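Local coordinates for kelch domain-containing protein (Colletotrichum graminicola M1.001, PDB 5C86) that probably oxidises alcohols as a copper-dependent fungal enzyme of the galactose oxidase and glyoxal oxidase family, at residues V227-V232 with Q429-P433. Residues are numbered along the deposited sequence; the frame is centred on the assembly and turned at random.
Sequences VMYDAV and QRRIP
Ala231 N donates to Arg431 O at 2.8 Å, a nearly straight bond (168° at the hydrogen). Arg431 also grips the corner at Tyr229 through two donors: its backbone N bonds Met228 O, at 3.1 Å, and its NH1 bonds Tyr229 O. Here strand 225-230, from one four-stranded blade of the kelch propeller, meets strand 431-438 of the C-terminal galactose oxidase-like (E-set) domain. Tyr229 and Asp230 form a classic beta bulge opposite Lys235.

The Arg431 chain runs extended, with CG anti to the backbone N (chi1 169°). Its CB, CG and CD run past Tyr229 O, and Arg431 NH1 then bonds Tyr229 O at 3.0 Å. The oxygen lies in the guanidinium plane. A water, also in the plane, accepts from the other N-H of NH1 and donates to Asp230 OD2, linking the two charged groups indirectly. Arg431 NE bonds Pro287 O.

Met228 and Arg430 lie side by side and point the same way. Met228 SD sits over the centre of one face of the Arg430 guanidinium, 3.5 Å from Arg430 CZ. Ser183 O and Val455 O take bonds from NH2 and NH1, which fix the rotation of that group. Val227 CG2 lies against the Gln429 amide, 3.5 Å from Gln429 CD, the two side chains crossing at about a right angle. That amide is bonded to Ala283 O and Val285 N. Ile432 packs on Ala231 and Val232. Asp230 OD1, bonded to Ala233 N, also lies against CG and CD of Pro433, 3.4 Å from Pro433 CD.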
loop_
_atom_site.group_PDB
_atom_site.type_symbol
_atom_site.label_atom_id
_atom_site.label_comp_id
_atom_site.label_asym_id
_atom_site.label_seq_id
_atom_site.Cartn_x
_atom_site.Cartn_y
_atom_site.Cartn_z
ATOM N N VAL A 227 5.118 -6.218 -2.061
ATOM C CA VAL A 227 5.611 -4.870 -1.916
ATOM C C VAL A 227 6.913 -4.683 -2.651
ATOM O O VAL A 227 7.808 -5.491 -2.525
ATOM C CB VAL A 227 5.727 -4.364 -0.469
ATOM C CG1 VAL A 227 6.702 -5.227 0.268
ATOM C CG2 VAL A 227 6.127 -2.916 -0.424
ATOM N N MET A 228 7.031 -3.542 -3.343
ATOM C CA MET A 228 8.217 -3.165 -4.023
ATOM C C MET A 228 9.130 -2.477 -3.025
ATOM O O MET A 228 9.015 -1.298 -2.770
ATOM C CB MET A 228 7.887 -2.248 -5.181
ATOM C CG MET A 228 9.101 -1.968 -6.059
ATOM S SD MET A 228 8.741 -0.974 -7.502
ATOM C CE MET A 228 8.007 -2.236 -8.520
ATOM N N TYR A 229 10.087 -3.221 -2.504
ATOM C CA TYR A 229 10.951 -2.752 -1.451
ATOM C C TYR A 229 12.236 -2.099 -1.976
ATOM O O TYR A 229 12.947 -1.447 -1.211
ATOM C CB TYR A 229 11.275 -3.874 -0.457
ATOM C CG TYR A 229 12.139 -4.964 -1.014
ATOM C CD1 TYR A 229 13.473 -4.838 -1.038
ATOM C CD2 TYR A 229 11.568 -6.085 -1.555
ATOM C CE1 TYR A 229 14.258 -5.868 -1.580
ATOM C CE2 TYR A 229 12.295 -7.113 -2.119
ATOM C CZ TYR A 229 13.642 -6.950 -2.128
ATOM O OH TYR A 229 14.389 -7.994 -2.615
ATOM N N ASP A 230 12.614 -2.307 -3.251
ATOM C CA ASP A 230 13.738 -1.573 -3.814
ATOM C C ASP A 230 13.394 -1.338 -5.255
ATOM O O ASP A 230 13.654 -2.221 -6.114
ATOM C CB ASP A 230 15.057 -2.309 -3.643
ATOM C CG ASP A 230 16.234 -1.533 -4.251
ATOM O OD1 ASP A 230 15.999 -0.567 -5.042
ATOM O OD2 ASP A 230 17.384 -1.855 -3.874
ATOM N N ALA A 231 12.768 -0.206 -5.547
ATOM C CA ALA A 231 12.302 0.049 -6.901
ATOM C C ALA A 231 13.448 0.288 -7.887
ATOM O O ALA A 231 13.293 -0.022 -9.075
ATOM C CB ALA A 231 11.378 1.193 -6.893
ATOM N N VAL A 232 14.565 0.760 -7.398
ATOM C CA VAL A 232 15.710 1.016 -8.271
ATOM C C VAL A 232 16.232 -0.329 -8.847
ATOM O O VAL A 232 16.542 -0.431 -10.041
ATOM C CB VAL A 232 16.783 1.784 -7.488
ATOM C CG1 VAL A 232 18.064 1.903 -8.313
ATOM C CG2 VAL A 232 16.303 3.176 -7.084
ATOM N N GLN A 429 2.636 1.930 -2.307
ATOM C CA GLN A 429 3.857 1.914 -1.549
ATOM C C GLN A 429 5.023 1.314 -2.382
ATOM O O GLN A 429 4.912 0.255 -2.876
ATOM C CB GLN A 429 3.744 1.183 -0.200
ATOM C CG GLN A 429 3.549 -0.243 -0.286
ATOM C CD GLN A 429 3.659 -0.985 1.116
ATOM O OE1 GLN A 429 4.340 -0.591 2.102
ATOM N NE2 GLN A 429 2.996 -2.057 1.151
ATOM N N ARG A 430 6.115 2.021 -2.372
ATOM C CA ARG A 430 7.385 1.516 -2.840
ATOM C C ARG A 430 8.478 2.270 -2.188
ATOM O O ARG A 430 8.331 3.431 -1.796
ATOM C CB ARG A 430 7.470 1.651 -4.375
ATOM C CG ARG A 430 7.368 3.054 -4.917
ATOM C CD ARG A 430 7.612 3.136 -6.418
ATOM N NE ARG A 430 6.594 2.349 -7.123
ATOM C CZ ARG A 430 6.739 1.761 -8.331
ATOM N NH1 ARG A 430 7.852 1.978 -9.095
ATOM N NH2 ARG A 430 5.737 1.038 -8.787
ATOM N N ARG A 431 9.624 1.643 -2.097
ATOM C CA ARG A 431 10.815 2.253 -1.525
ATOM C C ARG A 431 11.943 2.373 -2.575
ATOM O O ARG A 431 12.200 1.427 -3.316
ATOM C CB ARG A 431 11.374 1.403 -0.419
ATOM C CG ARG A 431 12.757 1.792 0.077
ATOM C CD ARG A 431 13.151 0.973 1.312
ATOM N NE ARG A 431 14.582 1.138 1.691
ATOM C CZ ARG A 431 15.586 0.540 1.092
ATOM N NH1 ARG A 431 15.385 -0.335 0.115
ATOM N NH2 ARG A 431 16.798 0.749 1.526
ATOM N N ILE A 432 12.567 3.518 -2.583
ATOM C CA ILE A 432 13.741 3.865 -3.366
ATOM C C ILE A 432 14.871 4.199 -2.402
ATOM O O ILE A 432 14.817 5.207 -1.718
ATOM C CB ILE A 432 13.402 5.037 -4.279
ATOM C CG1 ILE A 432 12.366 4.553 -5.330
ATOM C CG2 ILE A 432 14.686 5.687 -4.891
ATOM C CD1 ILE A 432 11.703 5.737 -6.027
ATOM N N PRO A 433 15.925 3.395 -2.354
ATOM C CA PRO A 433 17.109 3.817 -1.581
ATOM C C PRO A 433 17.816 4.911 -2.302
ATOM O O PRO A 433 17.729 5.019 -3.529
ATOM C CB PRO A 433 17.982 2.576 -1.543
ATOM C CG PRO A 433 17.605 1.826 -2.732
ATOM C CD PRO A 433 16.173 2.153 -3.078
HETATM O O HOH W 1 17.546 -1.879 -1.187
#